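Local atomic coordinates of molinate hydrolase (Gulosibacter molinativorax, PDB entry 4UB9), a protein that hydrolyses the thiocarbamate herbicide molinate, as a zinc-binding member of the amidohydrolase superfamily. Residues Ala171-Gly176 with Phe208-Gly213. Sequence-based numbering, arbitrary orientation.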
ATOM      1  N   ALA A 171      30.568   5.186 -14.701  1.00 32.32           N
ATOM      2  CA  ALA A 171      30.624   5.908 -13.423  1.00 33.75           C
ATOM      3  C   ALA A 171      30.615   5.003 -12.225  1.00 33.05           C
ATOM      4  O   ALA A 171      30.997   5.409 -11.130  1.00 37.71           O
ATOM      5  CB  ALA A 171      29.424   6.831 -13.282  1.00 33.63           C
ATOM      6  N   GLY A 172      30.060   3.822 -12.407  1.00 33.16           N
ATOM      7  CA  GLY A 172      29.660   2.949 -11.287  1.00 34.09           C
ATOM      8  C   GLY A 172      28.324   3.437 -10.761  1.00 35.64           C
ATOM      9  O   GLY A 172      27.342   3.547 -11.500  1.00 35.53           O
ATOM     10  N   THR A 173      28.301   3.832  -9.501  1.00 36.43           N
ATOM     11  CA  THR A 173      27.044   4.328  -8.902  1.00 33.86           C
ATOM     12  C   THR A 173      26.927   5.844  -8.972  1.00 31.19           C
ATOM     13  O   THR A 173      27.802   6.541  -9.440  1.00 32.12           O
ATOM     14  CB  THR A 173      26.877   3.868  -7.459  1.00 34.72           C
ATOM     15  OG1 THR A 173      25.539   4.117  -7.026  1.00 36.73           O
ATOM     16  CG2 THR A 173      27.852   4.579  -6.534  1.00 33.88           C
ATOM     17  N   LEU A 174      25.782   6.317  -8.563  1.00 32.56           N
ATOM     18  CA  LEU A 174      25.504   7.731  -8.423  1.00 35.82           C
ATOM     19  C   LEU A 174      25.767   8.084  -6.966  1.00 33.68           C
ATOM     20  O   LEU A 174      25.104   7.561  -6.045  1.00 27.01           O
ATOM     21  CB  LEU A 174      24.036   8.012  -8.629  1.00 45.51           C
ATOM     22  CG  LEU A 174      23.598   9.092  -9.570  1.00 55.10           C
ATOM     23  CD1 LEU A 174      22.848   8.373 -10.688  1.00 61.35           C
ATOM     24  CD2 LEU A 174      22.643  10.014  -8.885  1.00 57.96           C
ATOM     25  N   ILE A 175      26.721   8.961  -6.766  1.00 30.70           N
ATOM     26  CA  ILE A 175      27.156   9.243  -5.435  1.00 30.55           C
ATOM     27  C   ILE A 175      26.005   9.909  -4.690  1.00 29.02           C
ATOM     28  O   ILE A 175      25.569  10.999  -5.048  1.00 28.70           O
ATOM     29  CB  ILE A 175      28.382  10.159  -5.411  1.00 30.64           C
ATOM     30  CG1 ILE A 175      29.540   9.583  -6.231  1.00 31.60           C
ATOM     31  CG2 ILE A 175      28.811  10.424  -3.978  1.00 29.74           C
ATOM     32  CD1 ILE A 175      29.973   8.205  -5.828  1.00 34.35           C
ATOM     33  N   GLY A 176      25.602   9.264  -3.588  1.00 29.08           N
ATOM     34  CA  GLY A 176      24.582   9.802  -2.695  1.00 30.42           C
ATOM     35  C   GLY A 176      23.177   9.312  -2.980  1.00 29.13           C
ATOM     36  O   GLY A 176      22.213   9.790  -2.395  1.00 26.34           O
ATOM     37  N   PHE A 208      24.940  -2.194  -5.896  1.00 28.69           N
ATOM     38  CA  PHE A 208      24.817  -0.904  -6.594  1.00 31.03           C
ATOM     39  C   PHE A 208      25.455   0.276  -5.847  1.00 32.14           C
ATOM     40  O   PHE A 208      26.111   1.127  -6.447  1.00 36.15           O
ATOM     41  CB  PHE A 208      23.345  -0.583  -6.912  1.00 29.92           C
ATOM     42  CG  PHE A 208      22.816  -1.374  -8.058  1.00 30.54           C
ATOM     43  CD1 PHE A 208      23.028  -0.961  -9.363  1.00 31.93           C
ATOM     44  CD2 PHE A 208      22.174  -2.574  -7.839  1.00 29.82           C
ATOM     45  CE1 PHE A 208      22.551  -1.709 -10.426  1.00 32.25           C
ATOM     46  CE2 PHE A 208      21.705  -3.325  -8.887  1.00 30.44           C
ATOM     47  CZ  PHE A 208      21.882  -2.897 -10.185  1.00 30.21           C
ATOM     48  N   GLU A 209      25.203   0.349  -4.543  1.00 33.17           N
ATOM     49  CA  GLU A 209      25.626   1.518  -3.741  1.00 34.46           C
ATOM     50  C   GLU A 209      27.123   1.551  -3.493  1.00 34.47           C
ATOM     51  O   GLU A 209      27.742   2.612  -3.497  1.00 33.17           O
ATOM     52  CB  GLU A 209      24.920   1.537  -2.403  1.00 35.10           C
ATOM     53  CG  GLU A 209      23.428   1.853  -2.460  1.00 37.54           C
ATOM     54  CD  GLU A 209      22.774   1.792  -1.087  1.00 36.78           C
ATOM     55  OE1 GLU A 209      23.484   1.591  -0.095  1.00 38.41           O
ATOM     56  OE2 GLU A 209      21.541   1.931  -0.982  1.00 39.21           O
ATOM     57  N   VAL A 210      27.683   0.363  -3.275  1.00 39.67           N
ATOM     58  CA  VAL A 210      29.087   0.178  -2.856  1.00 40.04           C
ATOM     59  C   VAL A 210      29.520   1.242  -1.854  1.00 39.46           C
ATOM     60  O   VAL A 210      30.514   1.925  -2.036  1.00 35.69           O
ATOM     61  CB  VAL A 210      30.080   0.104  -4.032  1.00 46.32           C
ATOM     62  CG1 VAL A 210      29.843  -1.182  -4.797  1.00 50.52           C
ATOM     63  CG2 VAL A 210      29.901   1.258  -4.980  1.00 51.43           C
ATOM     64  N   GLY A 211      28.761   1.330  -0.766  1.00 38.89           N
ATOM     65  CA  GLY A 211      29.066   2.245   0.329  1.00 36.54           C
ATOM     66  C   GLY A 211      28.791   3.708   0.034  1.00 36.07           C
ATOM     67  O   GLY A 211      29.067   4.556   0.867  1.00 35.98           O
ATOM     68  N   MET A 212      28.280   4.022  -1.142  1.00 28.55           N
ATOM     69  CA  MET A 212      28.137   5.451  -1.547  1.00 29.96           C
ATOM     70  C   MET A 212      26.676   5.872  -1.654  1.00 27.37           C
ATOM     71  O   MET A 212      26.309   6.753  -2.433  1.00 29.38           O
ATOM     72  CB  MET A 212      28.879   5.722  -2.849  1.00 31.61           C
ATOM     73  CG  MET A 212      30.345   5.269  -2.826  1.00 32.50           C
ATOM     74  SD  MET A 212      31.350   6.062  -1.525  1.00 35.95           S
ATOM     75  CE  MET A 212      31.544   7.695  -2.205  1.00 35.41           C
ATOM     76  N   GLY A 213      25.875   5.253  -0.813  1.00 25.33           N
ATOM     77  CA  GLY A 213      24.441   5.496  -0.753  1.00 26.83           C
ATOM     78  C   GLY A 213      23.976   6.670   0.109  1.00 27.34           C
ATOM     79  O   GLY A 213      24.746   7.602   0.369  1.00 26.95           O
TER
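The F208 peptide group meets T173 through its carbonyl oxygen, not through a face: T173 CB makes a short approach of 3.0 Å to F208 O, close to the line of the C=O bond, and T173 OG1 is 3.1 Å from the same oxygen. The phenyl ring of F208 is engaged elsewhere, stacked with W145, which T173 also touches. The T173 rotamer (chi1 -167°) sets CG2 between the backbone N and the carbonyl carbon, towards the last helical residue, 3.6 Å from E209 O; in the turn beyond, M212 CB lies 4.0 Å from T173 CG2. E209 O accepts a hydrogen bond from M212 N (2.8 Å), closing a type I' turn that V210 and G211 carry at positive phi. Alongside, I175 CD1 reaches M212 CE at 4.0 Å; Y231 of helix 221-232 packs on both side chains. L174 turns from this contact towards the zinc site, its side chain about 4 Å from that of H282. The short strand 174-175, parallel to strand 239-242 in a fold of TIM-barrel type, is thus tied to the helix exit by the close seating of T173 on the F208 carbonyl, apolar packing and one backbone bond: G176 N donates to M212 O at 2.9 Å, nearly end-on (C=O...N 164°), satisfying the carbonyl of buried M212.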